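Local coordinates for type II secretion system protein C (Vibrio cholerae, PDB 2I6V) that forms the PDZ domain, probably periplasmic, of EpsC, a type II secretion component probably required to export cholera toxin through the outer membrane, at residues Gln11-Arg14 / Asp15-Val18; Ile35-Gln38 / Asp39-Ala43. All blocks are in the same frame, centred on the assembly; numbering follows the deposited sequence.

Overall arrangement
From the N terminus, strand 7-14 runs out from the body of the PDZ domain and turns back at once into strand 17-25; contact 1 closes that hairpin at its tip, its centre about 16 Å from the centre of the chain. Helix 29-34 follows, and contact 2 then shapes the loop that leads from its end into strand 42-46. The two come in series, neither enclosing nor crossing the other, with centres about 19 Å apart. They share one antiparallel sheet, in which strand 42-46 lies beside strand 17-25. They also touch directly, Val12 CG2 packing 3.7 Å from Met42 SD.

Contact 1: residues Gln11-Arg14 / Asp15-Val18; sequences QVKR and DDKV
Lys13 lays its CD over the CG2 methyl of Val18, 3.8 Å away, on one face of a beta hairpin whose two strands, 7-14 and 17-25, are joined by a type II' turn from Arg14 to Lys17. The two residues form an antiparallel non-hydrogen-bonded pair. Gln11 adds its amide to the same face, NE2 lying 4.0 Å from Val18 CG2 and the side chain crossing the valine at about a right angle. Bends at chi3 and chi4 fold the end of Lys13 back toward Gln11, and NZ gives a 2.8 Å hydrogen bond to Gln11 OE1, tilted from the amide plane. This bond ties together two residues two apart on strand 7-14.

Arg14 and Lys17 make the adjacent hydrogen-bonded pair. Arg14 N donates to Lys17 O at 2.8 Å, and Lys17 N returns a 2.9 Å bond to Arg14 O, so the turn is closed in both directions. Their side chains share the opposite face, where Lys17 CD comes to the guanidinium edge, 4.1 Å from Arg14 NE. Arg14 also touches Leu19 of the returning strand.

At the corner, Asp15 has positive phi (61°), as the second position of this turn requires. The exposed tip carries a salt bridge there: the Arg14 chain, bent at chi3 (67°), brings NH1 to 2.7 Å from Asp15 OD2, with the guanidinium and carboxylate planes nearly perpendicular.

Contact 2: residues Ile35-Gln38 / Asp39-Ala43; sequences IGLQ and DGDMA
Asp41 OD2 is gripped by two groups: the backbone N of Gln38, which donates a hydrogen bond of 2.9 Å, and the guanidinium of Arg76 on strand 69-76, which makes a salt bridge through NH2. The Gln38 N-H points at the oxygen fairly straight (154°) but comes from above the carboxylate plane, 60° out of it. With CG anti to its own carbonyl carbon (chi1 -79°), Asp41 swings its carboxylate back across the turn to reach that N-H. The acid is buried, and the nearby arginine would be expected to favour its ionised form. Arg76 NH2 also donates to Gly36 O, joining the start of this loop to the same charged pair.

The backbone between these ends is a type II beta turn from Gln38 to Asp41, closed by Asp41 N donating to Gln38 O at 3.0 Å. Gly40 takes the third position with positive phi, the place a type II turn commonly gives to glycine. Upstream, Gly36 ends helix 29-34 in a Schellman motif; downstream, the chain enters strand 42-46 of the PDZ sheet.

Leu37 meets the carboxylate beside OD2 rather than over a face, its CD2 standing 3.7 Å from Asp41 OD2, and also packs on Val74 and Val83. Gln38 CB lies on the same side of the carboxylate as its own N, 3.7 Å from Asp41 OD1. Asp39, at the turn's second position, carries its carboxylate away from Gln38 to a salt bridge between OD2 and Arg22 NH2 on strand 17-25.

Contact 1: residues Gln11-Arg14 / Asp15-Val18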
loop_
_atom_site.group_PDB
_atom_site.type_symbol
_atom_site.label_atom_id
_atom_site.label_comp_id
_atom_site.label_asym_id
_atom_site.label_seq_id
_atom_site.Cartn_x
_atom_site.Cartn_y
_atom_site.Cartn_z
ATOM N N GLN A 11 10.406 -2.820 -2.115
ATOM C CA GLN A 11 11.055 -1.947 -1.140
ATOM C C GLN A 11 11.846 -0.833 -1.792
ATOM O O GLN A 11 12.501 -1.027 -2.826
ATOM C CB GLN A 11 12.030 -2.738 -0.262
ATOM C CG GLN A 11 11.371 -3.800 0.585
ATOM C CD GLN A 11 12.394 -4.605 1.364
ATOM O OE1 GLN A 11 13.553 -4.734 0.943
ATOM N NE2 GLN A 11 11.973 -5.161 2.493
ATOM N N VAL A 12 11.799 0.328 -1.152
ATOM C CA VAL A 12 12.725 1.409 -1.439
ATOM C C VAL A 12 13.507 1.606 -0.142
ATOM O O VAL A 12 12.924 1.948 0.888
ATOM C CB VAL A 12 11.969 2.689 -1.834
ATOM C CG1 VAL A 12 12.932 3.865 -1.946
ATOM C CG2 VAL A 12 11.240 2.463 -3.161
ATOM N N LYS A 13 14.813 1.340 -0.185
ATOM C CA LYS A 13 15.629 1.381 1.027
ATOM C C LYS A 13 16.792 2.372 0.975
ATOM O O LYS A 13 17.280 2.715 -0.097
ATOM C CB LYS A 13 16.190 -0.006 1.337
ATOM C CG LYS A 13 15.132 -1.084 1.453
ATOM C CD LYS A 13 15.583 -2.209 2.380
ATOM C CE LYS A 13 16.692 -3.054 1.772
ATOM N NZ LYS A 13 16.235 -3.898 0.633
ATOM N N ARG A 14 17.207 2.836 2.148
ATOM C CA ARG A 14 18.507 3.486 2.301
ATOM C C ARG A 14 19.341 2.476 3.069
ATOM O O ARG A 14 19.106 2.255 4.250
ATOM C CB ARG A 14 18.400 4.786 3.103
ATOM C CG ARG A 14 19.746 5.455 3.341
ATOM C CD ARG A 14 19.722 6.430 4.505
ATOM N NE ARG A 14 19.528 5.770 5.794
ATOM C CZ ARG A 14 20.482 5.142 6.476
ATOM N NH1 ARG A 14 21.721 5.066 5.995
ATOM N NH2 ARG A 14 20.196 4.577 7.643
ATOM N N ASP A 15 20.292 1.847 2.388
ATOM C CA ASP A 15 21.063 0.782 3.003
ATOM C C ASP A 15 20.112 -0.343 3.405
ATOM O O ASP A 15 19.493 -0.968 2.540
ATOM C CB ASP A 15 21.855 1.319 4.198
ATOM C CG ASP A 15 22.973 2.256 3.778
ATOM O OD1 ASP A 15 23.755 1.874 2.883
ATOM O OD2 ASP A 15 23.069 3.375 4.333
ATOM N N ASP A 16 19.977 -0.596 4.702
ATOM C CA ASP A 16 19.085 -1.662 5.154
ATOM C C ASP A 16 17.788 -1.122 5.751
ATOM O O ASP A 16 16.949 -1.885 6.235
ATOM C CB ASP A 16 19.792 -2.582 6.153
ATOM C CG ASP A 16 19.408 -4.038 5.967
ATOM O OD1 ASP A 16 19.321 -4.487 4.799
ATOM O OD2 ASP A 16 19.197 -4.737 6.982
ATOM N N LYS A 17 17.619 0.193 5.703
ATOM C CA LYS A 17 16.436 0.826 6.262
ATOM C C LYS A 17 15.381 0.984 5.172
ATOM O O LYS A 17 15.659 1.563 4.132
ATOM C CB LYS A 17 16.807 2.195 6.831
ATOM C CG LYS A 17 15.636 3.029 7.303
ATOM C CD LYS A 17 16.074 4.460 7.589
ATOM C CE LYS A 17 14.915 5.313 8.086
ATOM N NZ LYS A 17 14.367 4.808 9.374
ATOM N N VAL A 18 14.179 0.465 5.413
ATOM C CA VAL A 18 13.079 0.617 4.458
ATOM C C VAL A 18 12.478 2.018 4.583
ATOM O O VAL A 18 12.136 2.467 5.688
ATOM C CB VAL A 18 11.986 -0.458 4.680
ATOM C CG1 VAL A 18 10.857 -0.315 3.652
ATOM C CG2 VAL A 18 12.599 -1.857 4.627
#

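Contact 2: residues Ile35-Gln38 / Asp39-Ala43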
loop_
_atom_site.group_PDB
_atom_site.type_symbol
_atom_site.label_atom_id
_atom_site.label_comp_id
_atom_site.label_asym_id
_atom_site.label_seq_id
_atom_site.Cartn_x
_atom_site.Cartn_y
_atom_site.Cartn_z
ATOM N N ILE A 35 -9.191 2.577 -8.061
ATOM C CA ILE A 35 -8.791 3.193 -6.787
ATOM C C ILE A 35 -7.839 4.369 -6.983
ATOM O O ILE A 35 -7.543 5.097 -6.039
ATOM C CB ILE A 35 -8.191 2.172 -5.773
ATOM C CG1 ILE A 35 -6.861 1.615 -6.271
ATOM C CG2 ILE A 35 -9.166 1.014 -5.452
ATOM C CD1 ILE A 35 -6.301 0.555 -5.345
ATOM N N GLY A 36 -7.371 4.549 -8.216
ATOM C CA GLY A 36 -6.606 5.731 -8.581
ATOM C C GLY A 36 -5.122 5.637 -8.314
ATOM O O GLY A 36 -4.468 6.659 -8.127
ATOM N N LEU A 37 -4.583 4.425 -8.299
ATOM C CA LEU A 37 -3.133 4.276 -8.175
ATOM C C LEU A 37 -2.453 4.479 -9.519
ATOM O O LEU A 37 -3.074 4.340 -10.579
ATOM C CB LEU A 37 -2.777 2.890 -7.632
ATOM C CG LEU A 37 -2.999 2.671 -6.138
ATOM C CD1 LEU A 37 -2.725 1.217 -5.786
ATOM C CD2 LEU A 37 -2.087 3.600 -5.347
ATOM N N GLN A 38 -1.165 4.811 -9.471
ATOM C CA GLN A 38 -0.359 4.953 -10.668
ATOM C C GLN A 38 0.964 4.247 -10.435
ATOM O O GLN A 38 1.502 4.285 -9.323
ATOM C CB GLN A 38 -0.135 6.431 -11.000
ATOM C CG GLN A 38 -1.431 7.144 -11.345
ATOM C CD GLN A 38 -1.220 8.578 -11.792
ATOM O OE1 GLN A 38 -0.087 9.043 -11.911
ATOM N NE2 GLN A 38 -2.320 9.289 -12.034
ATOM N N ASP A 39 1.454 3.578 -11.474
ATOM C CA ASP A 39 2.742 2.904 -11.391
ATOM C C ASP A 39 3.794 3.914 -10.922
ATOM O O ASP A 39 3.827 5.056 -11.397
ATOM C CB ASP A 39 3.155 2.331 -12.751
ATOM C CG ASP A 39 4.493 1.628 -12.691
ATOM O OD1 ASP A 39 4.584 0.627 -11.961
ATOM O OD2 ASP A 39 5.455 2.079 -13.367
ATOM N N GLY A 40 4.639 3.498 -9.982
ATOM C CA GLY A 40 5.675 4.381 -9.456
ATOM C C GLY A 40 5.263 5.278 -8.288
ATOM O O GLY A 40 6.085 6.030 -7.763
ATOM N N ASP A 41 3.998 5.221 -7.880
ATOM C CA ASP A 41 3.586 5.897 -6.654
ATOM C C ASP A 41 4.418 5.341 -5.506
ATOM O O ASP A 41 4.832 4.180 -5.542
ATOM C CB ASP A 41 2.127 5.610 -6.335
ATOM C CG ASP A 41 1.160 6.437 -7.154
ATOM O OD1 ASP A 41 1.592 7.400 -7.816
ATOM O OD2 ASP A 41 -0.050 6.116 -7.096
ATOM N N MET A 42 4.646 6.155 -4.481
ATOM C CA MET A 42 5.368 5.675 -3.290
ATOM C C MET A 42 4.422 5.458 -2.118
ATOM O O MET A 42 3.869 6.412 -1.587
ATOM C CB MET A 42 6.469 6.657 -2.876
ATOM C CG MET A 42 7.737 6.540 -3.704
ATOM S SD MET A 42 8.538 4.937 -3.462
ATOM C CE MET A 42 8.814 4.997 -1.692
ATOM N N ALA A 43 4.250 4.207 -1.703
ATOM C CA ALA A 43 3.343 3.901 -0.603
ATOM C C ALA A 43 4.080 4.094 0.712
ATOM O O ALA A 43 5.187 3.577 0.901
ATOM C CB ALA A 43 2.846 2.483 -0.712
#